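Local coordinates for protein inositol dehydrogenase (Lactobacillus casei, PDB 4N54) that probably oxidises scyllo-inositol, using NAD as the hydride acceptor, as a member of the GFO/IDH/MocA family, at residues R139-Y144 / F300-L305. Residues are numbered along the deposited sequence; the frame is centred on the assembly and turned at random.
Sequences RFDDSY and FAQAFL. With NAI (1,4-dihydronicotinamide adenine dinucleotide), chain E.
The amide of Q302 and the carboxylate of D142 lie stacked, their planes 19° apart, with D142 CG 3.1 Å from Q302 OE1. At its edges the same amide is held by backbone groups of 139-144. D142 N donates to Q302 OE1 in the carbonyl plane, on a lone pair (2.9 Å), while Q302 NE2 gives a nearly straight bond of 3.0 Å to F140 O, which lies almost in the amide plane. With chi1 at 172° the Q302 side chain reaches out opposite its own amide nitrogen, and a bend at chi2 brings the amide to F140 O and D142 N; two bonds, one at each polar atom, then fix its rotation. NE2 has a further partner in S306 OG.

The F300 ring offers its edge: D141 OD1 lies 3.9 Å from F300 CD1, near the ring plane, and the carboxylate stands almost perpendicular to the ring. At the same rim, F300 CE1 and Y144 CE2 meet edge to edge at 4.4 Å. Beside them A303 CB packs against the backbone of D141.

The buried carboxylate of D141 is shared out: OD1 pairs with R299 and accepts from a water, which itself accepts from A303 N, whereas OD2 accepts from Y144 N and, weakly, from S143 N. D141 is thus the N-cap of helix 142-152, and its capped start is tied through Q302 and the water to the first turn of helix 301-317. That second helix reaches the NAD pocket of this Rossmann-fold dehydrogenase through F304, whose ring edge meets the nicotinamide carboxamide.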
ATOM      1  N   ARG A 139      -5.579  21.911  10.883  1.00 32.84           N
ATOM      2  CA  ARG A 139      -4.969  21.920  12.205  1.00 38.48           C
ATOM      3  C   ARG A 139      -5.722  21.030  13.170  1.00 38.98           C
ATOM      4  O   ARG A 139      -5.183  20.624  14.178  1.00 37.29           O
ATOM      5  CB  ARG A 139      -4.915  23.329  12.769  1.00 37.62           C
ATOM      6  CG  ARG A 139      -4.074  24.274  11.976  1.00 40.92           C
ATOM      7  CD  ARG A 139      -3.545  25.355  12.846  1.00 41.82           C
ATOM      8  NE  ARG A 139      -2.737  26.308  12.119  1.00 45.08           N
ATOM      9  CZ  ARG A 139      -1.945  27.189  12.704  1.00 44.01           C
ATOM     10  NH1 ARG A 139      -1.853  27.218  14.017  1.00 34.93           N
ATOM     11  NH2 ARG A 139      -1.248  28.030  11.975  1.00 48.03           N
ATOM     12  N   PHE A 140      -6.974  20.745  12.845  1.00 31.35           N
ATOM     13  CA  PHE A 140      -7.796  19.888  13.659  1.00 35.53           C
ATOM     14  C   PHE A 140      -7.893  18.454  13.139  1.00 36.72           C
ATOM     15  O   PHE A 140      -8.453  17.600  13.800  1.00 33.80           O
ATOM     16  CB  PHE A 140      -9.183  20.476  13.806  1.00 38.19           C
ATOM     17  CG  PHE A 140      -9.249  21.645  14.725  1.00 40.80           C
ATOM     18  CD1 PHE A 140      -9.073  22.917  14.253  1.00 37.48           C
ATOM     19  CD2 PHE A 140      -9.517  21.474  16.057  1.00 41.10           C
ATOM     20  CE1 PHE A 140      -9.150  23.978  15.094  1.00 39.67           C
ATOM     21  CE2 PHE A 140      -9.587  22.540  16.892  1.00 42.88           C
ATOM     22  CZ  PHE A 140      -9.404  23.788  16.411  1.00 41.48           C
ATOM     23  N   ASP A 141      -7.346  18.207  11.959  1.00 31.03           N
ATOM     24  CA  ASP A 141      -7.397  16.890  11.360  1.00 31.31           C
ATOM     25  C   ASP A 141      -6.528  15.850  12.089  1.00 31.63           C
ATOM     26  O   ASP A 141      -5.353  16.078  12.345  1.00 32.48           O
ATOM     27  CB  ASP A 141      -7.057  16.943   9.873  1.00 29.65           C
ATOM     28  CG  ASP A 141      -7.116  15.576   9.213  1.00 31.00           C
ATOM     29  OD1 ASP A 141      -8.220  15.094   8.965  1.00 27.85           O
ATOM     30  OD2 ASP A 141      -6.059  14.991   8.964  1.00 30.87           O
ATOM     31  N   ASP A 142      -7.135  14.711  12.399  1.00 31.86           N
ATOM     32  CA  ASP A 142      -6.489  13.661  13.188  1.00 35.93           C
ATOM     33  C   ASP A 142      -5.167  13.177  12.608  1.00 32.74           C
ATOM     34  O   ASP A 142      -4.224  12.938  13.332  1.00 28.07           O
ATOM     35  CB  ASP A 142      -7.427  12.474  13.398  1.00 34.00           C
ATOM     36  CG  ASP A 142      -8.438  12.703  14.502  1.00 43.08           C
ATOM     37  OD1 ASP A 142      -8.284  13.657  15.275  1.00 46.51           O
ATOM     38  OD2 ASP A 142      -9.391  11.921  14.597  1.00 48.70           O
ATOM     39  N   SER A 143      -5.120  13.020  11.298  1.00 26.33           N
ATOM     40  CA  SER A 143      -3.913  12.582  10.650  1.00 26.09           C
ATOM     41  C   SER A 143      -2.834  13.676  10.647  1.00 29.11           C
ATOM     42  O   SER A 143      -1.671  13.393  10.840  1.00 26.24           O
ATOM     43  CB  SER A 143      -4.201  12.072   9.243  1.00 28.94           C
ATOM     44  OG  SER A 143      -4.932  10.874   9.256  1.00 28.97           O
ATOM     45  N   TYR A 144      -3.238  14.920  10.436  1.00 30.94           N
ATOM     46  CA  TYR A 144      -2.305  16.037  10.515  1.00 27.60           C
ATOM     47  C   TYR A 144      -1.762  16.206  11.940  1.00 29.73           C
ATOM     48  O   TYR A 144      -0.585  16.426  12.126  1.00 29.30           O
ATOM     49  CB  TYR A 144      -2.940  17.340  10.013  1.00 26.27           C
ATOM     50  CG  TYR A 144      -2.793  17.553   8.537  1.00 29.53           C
ATOM     51  CD1 TYR A 144      -1.616  18.015   8.004  1.00 33.01           C
ATOM     52  CD2 TYR A 144      -3.834  17.295   7.675  1.00 30.99           C
ATOM     53  CE1 TYR A 144      -1.471  18.195   6.667  1.00 28.81           C
ATOM     54  CE2 TYR A 144      -3.697  17.484   6.332  1.00 33.39           C
ATOM     55  CZ  TYR A 144      -2.512  17.931   5.832  1.00 32.67           C
ATOM     56  OH  TYR A 144      -2.363  18.110   4.493  1.00 33.04           O
ATOM     57  N   PHE A 300     -12.448  15.844   5.151  1.00 32.16           N
ATOM     58  CA  PHE A 300     -12.254  16.678   6.336  1.00 32.96           C
ATOM     59  C   PHE A 300     -13.466  16.826   7.238  1.00 34.08           C
ATOM     60  O   PHE A 300     -13.547  17.764   8.016  1.00 32.47           O
ATOM     61  CB  PHE A 300     -11.707  18.055   5.961  1.00 29.64           C
ATOM     62  CG  PHE A 300     -10.341  18.019   5.356  1.00 31.43           C
ATOM     63  CD1 PHE A 300      -9.263  17.574   6.079  1.00 29.87           C
ATOM     64  CD2 PHE A 300     -10.133  18.430   4.066  1.00 28.79           C
ATOM     65  CE1 PHE A 300      -8.027  17.536   5.521  1.00 31.85           C
ATOM     66  CE2 PHE A 300      -8.901  18.391   3.523  1.00 24.77           C
ATOM     67  CZ  PHE A 300      -7.844  17.944   4.253  1.00 26.43           C
ATOM     68  N   ALA A 301     -14.395  15.888   7.130  1.00 34.81           N
ATOM     69  CA  ALA A 301     -15.589  15.870   7.959  1.00 34.11           C
ATOM     70  C   ALA A 301     -15.273  15.985   9.449  1.00 34.28           C
ATOM     71  O   ALA A 301     -15.879  16.767  10.151  1.00 34.25           O
ATOM     72  CB  ALA A 301     -16.360  14.626   7.702  1.00 36.06           C
ATOM     73  N   GLN A 302     -14.312  15.195   9.901  1.00 25.06           N
ATOM     74  CA  GLN A 302     -13.910  15.173  11.296  1.00 34.53           C
ATOM     75  C   GLN A 302     -13.305  16.489  11.725  1.00 33.06           C
ATOM     76  O   GLN A 302     -13.639  17.010  12.764  1.00 38.22           O
ATOM     77  CB  GLN A 302     -12.935  14.030  11.554  1.00 26.61           C
ATOM     78  CG  GLN A 302     -12.317  14.036  12.900  1.00 36.04           C
ATOM     79  CD  GLN A 302     -10.949  14.681  12.911  1.00 38.87           C
ATOM     80  OE1 GLN A 302     -10.030  14.210  12.265  1.00 34.71           O
ATOM     81  NE2 GLN A 302     -10.821  15.769  13.639  1.00 33.03           N
ATOM     82  N   ALA A 303     -12.414  17.010  10.896  1.00 32.88           N
ATOM     83  CA  ALA A 303     -11.781  18.297  11.106  1.00 34.11           C
ATOM     84  C   ALA A 303     -12.798  19.411  11.291  1.00 36.09           C
ATOM     85  O   ALA A 303     -12.688  20.204  12.203  1.00 34.83           O
ATOM     86  CB  ALA A 303     -10.882  18.611   9.949  1.00 29.73           C
ATOM     87  N   PHE A 304     -13.779  19.466  10.403  1.00 36.78           N
ATOM     88  CA  PHE A 304     -14.820  20.472  10.452  1.00 35.77           C
ATOM     89  C   PHE A 304     -15.592  20.414  11.765  1.00 41.37           C
ATOM     90  O   PHE A 304     -15.863  21.431  12.360  1.00 41.28           O
ATOM     91  CB  PHE A 304     -15.757  20.336   9.248  1.00 35.42           C
ATOM     92  CG  PHE A 304     -15.137  20.754   7.946  1.00 37.00           C
ATOM     93  CD1 PHE A 304     -14.429  21.932   7.846  1.00 37.01           C
ATOM     94  CD2 PHE A 304     -15.237  19.965   6.830  1.00 37.45           C
ATOM     95  CE1 PHE A 304     -13.857  22.305   6.671  1.00 34.39           C
ATOM     96  CE2 PHE A 304     -14.664  20.352   5.653  1.00 38.34           C
ATOM     97  CZ  PHE A 304     -13.973  21.517   5.581  1.00 36.22           C
ATOM     98  N   LEU A 305     -15.921  19.216  12.225  1.00 38.16           N
ATOM     99  CA  LEU A 305     -16.609  19.048  13.494  1.00 40.88           C
ATOM    100  C   LEU A 305     -15.746  19.519  14.652  1.00 42.69           C
ATOM    101  O   LEU A 305     -16.216  20.176  15.559  1.00 43.88           O
ATOM    102  CB  LEU A 305     -16.998  17.589  13.708  1.00 37.53           C
ATOM    103  CG  LEU A 305     -18.226  17.080  12.972  1.00 42.32           C
ATOM    104  CD1 LEU A 305     -18.270  15.587  12.998  1.00 39.97           C
ATOM    105  CD2 LEU A 305     -19.475  17.661  13.566  1.00 40.27           C
TER
HETATM  106  PA  NAI E 401     -20.594  29.042  -2.091  1.00 41.78           P
HETATM  107  O1A NAI E 401     -20.514  29.956  -3.196  1.00 30.46           O
HETATM  108  O2A NAI E 401     -20.870  27.618  -2.252  1.00 36.28           O
HETATM  109  O5B NAI E 401     -21.582  29.561  -1.031  1.00 43.87           O
HETATM  110  C5B NAI E 401     -21.748  30.929  -0.821  1.00 48.98           C
HETATM  111  C4B NAI E 401     -22.859  31.206   0.162  1.00 51.74           C
HETATM  112  O4B NAI E 401     -22.672  32.529   0.624  1.00 56.77           O
HETATM  113  C3B NAI E 401     -24.237  31.192  -0.459  1.00 48.99           C
HETATM  114  O3B NAI E 401     -25.143  30.814   0.540  1.00 54.42           O
HETATM  115  C2B NAI E 401     -24.545  32.629  -0.749  1.00 54.77           C
HETATM  116  O2B NAI E 401     -25.937  32.834  -0.655  1.00 53.65           O
HETATM  117  C1B NAI E 401     -23.832  33.306   0.391  1.00 52.14           C
HETATM  118  N9A NAI E 401     -23.478  34.686   0.083  1.00 52.05           N
HETATM  119  C8A NAI E 401     -22.818  35.102  -0.975  1.00 51.82           C
HETATM  120  N7A NAI E 401     -22.649  36.428  -0.958  1.00 48.57           N
HETATM  121  C5A NAI E 401     -23.197  36.875   0.157  1.00 51.46           C
HETATM  122  C6A NAI E 401     -23.367  38.179   0.801  1.00 54.91           C
HETATM  123  N6A NAI E 401     -22.890  39.255   0.215  1.00 50.23           N
HETATM  124  N1A NAI E 401     -23.993  38.251   1.973  1.00 56.30           N
HETATM  125  C2A NAI E 401     -24.460  37.142   2.540  1.00 53.20           C
HETATM  126  N3A NAI E 401     -24.338  35.917   2.020  1.00 52.92           N
HETATM  127  C4A NAI E 401     -23.739  35.722   0.844  1.00 51.29           C
HETATM  128  O3  NAI E 401     -19.213  29.212  -1.347  1.00 40.88           O
HETATM  129  PN  NAI E 401     -18.511  28.126  -0.476  1.00 43.30           P
HETATM  130  O1N NAI E 401     -17.878  27.175  -1.348  1.00 37.39           O
HETATM  131  O2N NAI E 401     -19.405  27.675   0.556  1.00 38.33           O
HETATM  132  O5D NAI E 401     -17.395  28.980   0.215  1.00 40.89           O
HETATM  133  C5D NAI E 401     -17.608  29.698   1.411  1.00 41.45           C
HETATM  134  C4D NAI E 401     -16.330  30.115   2.119  1.00 46.71           C
HETATM  135  O4D NAI E 401     -15.772  28.996   2.754  1.00 46.53           O
HETATM  136  C3D NAI E 401     -15.278  30.683   1.198  1.00 42.85           C
HETATM  137  O3D NAI E 401     -14.648  31.763   1.839  1.00 46.81           O
HETATM  138  C2D NAI E 401     -14.331  29.532   1.028  1.00 47.07           C
HETATM  139  O2D NAI E 401     -13.007  29.957   0.794  1.00 42.59           O
HETATM  140  C1D NAI E 401     -14.476  28.762   2.321  1.00 33.74           C
HETATM  141  N1N NAI E 401     -14.374  27.337   2.149  1.00 42.57           N
HETATM  142  C2N NAI E 401     -13.553  26.705   2.934  1.00 42.41           C
HETATM  143  C3N NAI E 401     -13.370  25.354   2.877  1.00 40.57           C
HETATM  144  C7N NAI E 401     -12.392  24.714   3.797  1.00 37.58           C
HETATM  145  O7N NAI E 401     -11.901  23.699   3.481  1.00 41.53           O
HETATM  146  N7N NAI E 401     -12.057  25.242   4.940  1.00 36.28           N
HETATM  147  C4N NAI E 401     -14.134  24.534   1.879  1.00 40.00           C
HETATM  148  C5N NAI E 401     -15.018  25.355   1.087  1.00 45.73           C
HETATM  149  C6N NAI E 401     -15.102  26.711   1.255  1.00 40.93           C
HETATM  150  O   HOH W   1     -10.935  15.235   8.980  0.73 30.65           O